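Sensory box/GGDEF domain protein (Colwellia psychrerythraea, PDB 3LYX) probably takes part in bacterial signalling, its sensory PAS domain, the part in this structure, being joined to a GGDEF domain of the kind that makes cyclic di-GMP. Local coordinates at residues F17-V22 / T38-S43. Residues are numbered along the deposited sequence; the frame is centred on the assembly and turned at random.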
loop_
_atom_site.group_PDB
_atom_site.type_symbol
_atom_site.label_atom_id
_atom_site.label_comp_id
_atom_site.label_asym_id
_atom_site.label_seq_id
_atom_site.Cartn_x
_atom_site.Cartn_y
_atom_site.Cartn_z
ATOM N N PHE B 17 -4.256 -2.409 -1.320
ATOM C CA PHE B 17 -5.189 -2.321 -2.436
ATOM C C PHE B 17 -4.556 -1.451 -3.515
ATOM O O PHE B 17 -4.916 -1.527 -4.688
ATOM C CB PHE B 17 -6.507 -1.704 -1.978
ATOM C CG PHE B 17 -7.502 -1.497 -3.087
ATOM C CD1 PHE B 17 -7.959 -2.575 -3.845
ATOM C CD2 PHE B 17 -7.995 -0.223 -3.366
ATOM C CE1 PHE B 17 -8.900 -2.389 -4.869
ATOM C CE2 PHE B 17 -8.934 -0.023 -4.384
ATOM C CZ PHE B 17 -9.387 -1.112 -5.139
ATOM N N ASP B 18 -3.623 -0.609 -3.090
ATOM C CA ASP B 18 -2.894 0.273 -3.990
ATOM C C ASP B 18 -2.116 -0.536 -5.020
ATOM O O ASP B 18 -1.505 -1.542 -4.684
ATOM C CB ASP B 18 -1.896 1.108 -3.193
ATOM C CG ASP B 18 -2.569 2.023 -2.198
ATOM O OD1 ASP B 18 -2.711 3.222 -2.524
ATOM O OD2 ASP B 18 -2.960 1.532 -1.102
ATOM N N ALA B 19 -2.129 -0.089 -6.268
ATOM C CA ALA B 19 -1.366 -0.769 -7.312
ATOM C C ALA B 19 0.010 -0.109 -7.342
ATOM O O ALA B 19 0.149 1.065 -7.718
ATOM C CB ALA B 19 -2.059 -0.605 -8.650
ATOM N N ILE B 20 1.022 -0.854 -6.914
ATOM C CA ILE B 20 2.389 -0.354 -6.901
ATOM C C ILE B 20 3.109 -0.829 -8.162
ATOM O O ILE B 20 3.065 -2.013 -8.499
ATOM C CB ILE B 20 3.186 -0.887 -5.682
ATOM C CG1 ILE B 20 2.457 -0.553 -4.372
ATOM C CG2 ILE B 20 4.588 -0.279 -5.666
ATOM C CD1 ILE B 20 2.252 0.925 -4.153
ATOM N N VAL B 21 3.757 0.095 -8.865
ATOM C CA VAL B 21 4.513 -0.255 -10.063
ATOM C C VAL B 21 5.865 0.425 -9.956
ATOM O O VAL B 21 5.959 1.658 -9.987
ATOM C CB VAL B 21 3.817 0.221 -11.357
ATOM C CG1 VAL B 21 4.629 -0.206 -12.580
ATOM C CG2 VAL B 21 2.416 -0.355 -11.431
ATOM N N VAL B 22 6.907 -0.385 -9.811
ATOM C CA VAL B 22 8.267 0.115 -9.696
ATOM C C VAL B 22 8.964 -0.038 -11.049
ATOM O O VAL B 22 8.926 -1.116 -11.636
ATOM C CB VAL B 22 9.035 -0.679 -8.635
ATOM C CG1 VAL B 22 10.408 -0.072 -8.421
ATOM C CG2 VAL B 22 8.234 -0.710 -7.333
ATOM N N THR B 38 -4.699 -6.569 -10.047
ATOM C CA THR B 38 -6.136 -6.326 -9.943
ATOM C C THR B 38 -6.540 -5.109 -10.758
ATOM O O THR B 38 -7.561 -5.125 -11.442
ATOM C CB THR B 38 -6.580 -6.084 -8.471
ATOM O OG1 THR B 38 -6.327 -7.255 -7.684
ATOM C CG2 THR B 38 -8.071 -5.771 -8.405
ATOM N N LEU B 39 -5.733 -4.055 -10.704
ATOM C CA LEU B 39 -6.067 -2.834 -11.430
ATOM C C LEU B 39 -5.847 -2.875 -12.935
ATOM O O LEU B 39 -6.738 -2.512 -13.705
ATOM C CB LEU B 39 -5.286 -1.653 -10.859
ATOM C CG LEU B 39 -5.475 -0.296 -11.540
ATOM C CD1 LEU B 39 -6.909 0.209 -11.344
ATOM C CD2 LEU B 39 -4.489 0.678 -10.943
ATOM N N TYR B 40 -4.660 -3.312 -13.346
ATOM C CA TYR B 40 -4.295 -3.339 -14.756
ATOM C C TYR B 40 -4.641 -4.618 -15.509
ATOM O O TYR B 40 -4.788 -4.594 -16.740
ATOM C CB TYR B 40 -2.797 -3.052 -14.895
ATOM C CG TYR B 40 -2.393 -1.671 -14.418
ATOM C CD1 TYR B 40 -2.774 -0.531 -15.121
ATOM C CD2 TYR B 40 -1.641 -1.504 -13.246
ATOM C CE1 TYR B 40 -2.418 0.757 -14.664
ATOM C CE2 TYR B 40 -1.281 -0.238 -12.786
ATOM C CZ TYR B 40 -1.674 0.887 -13.501
ATOM O OH TYR B 40 -1.325 2.143 -13.052
ATOM N N GLY B 41 -4.753 -5.730 -14.784
ATOM C CA GLY B 41 -5.098 -6.990 -15.420
ATOM C C GLY B 41 -3.952 -7.963 -15.625
ATOM O O GLY B 41 -4.189 -9.153 -15.800
ATOM N N TYR B 42 -2.717 -7.469 -15.601
ATOM C CA TYR B 42 -1.530 -8.305 -15.807
ATOM C C TYR B 42 -0.973 -8.857 -14.497
ATOM O O TYR B 42 -1.027 -8.182 -13.469
ATOM C CB TYR B 42 -0.417 -7.492 -16.463
ATOM C CG TYR B 42 -0.789 -6.802 -17.753
ATOM C CD1 TYR B 42 -0.665 -7.462 -18.982
ATOM C CD2 TYR B 42 -1.215 -5.472 -17.754
ATOM C CE1 TYR B 42 -0.946 -6.809 -20.179
ATOM C CE2 TYR B 42 -1.499 -4.813 -18.940
ATOM C CZ TYR B 42 -1.358 -5.486 -20.149
ATOM O OH TYR B 42 -1.602 -4.828 -21.326
ATOM N N SER B 43 -0.429 -10.074 -14.546
ATOM C CA SER B 43 0.170 -10.710 -13.368
ATOM C C SER B 43 1.652 -10.318 -13.365
ATOM O O SER B 43 2.132 -9.759 -14.346
ATOM C CB SER B 43 0.030 -12.239 -13.451
ATOM O OG SER B 43 0.736 -12.776 -14.564
#
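In the PAS fold, strand 19-24 of the antiparallel sheet carries the short helix 34-40 against one of its faces, and A19 and V21 meet L39 and Y40 where that helix ends. As residues two apart on a strand, A19 and V21 both turn their CB toward the helix, while D18 and I20 point away from it; both also pack on V16 of the second subunit. The small methyl of A19 lets the helix come close: the CA atoms of A19 and L39 lie 6.6 Å apart, and A19 CB touches L39 CD2 at 3.6 Å. L39 reaches there with CG anti to its backbone N (chi1 178°), and the same CD2 lies over one face of the Y40 ring, 3.7 Å above its plane and offset toward the rim. Y40 suits the last helical turn because its long, flat side chain reaches in from the helix end until CE2 sits against the methyls of both A19 and V21, 4.2 Å from A19 CB; W32 meets the ring as well, their planes inclined at about 40°. Hydrogen bonds flank this mostly buried apolar patch: S36 OG to I20 O, and N33 to the backbone of D18 and I20. G41 ends the helix with a positive phi of 103°, which glycine adopts without strain. Beyond A19, Y40 CE2 also meets branched V21 through CG2 at 3.9 Å, the two side chains meeting at a slant.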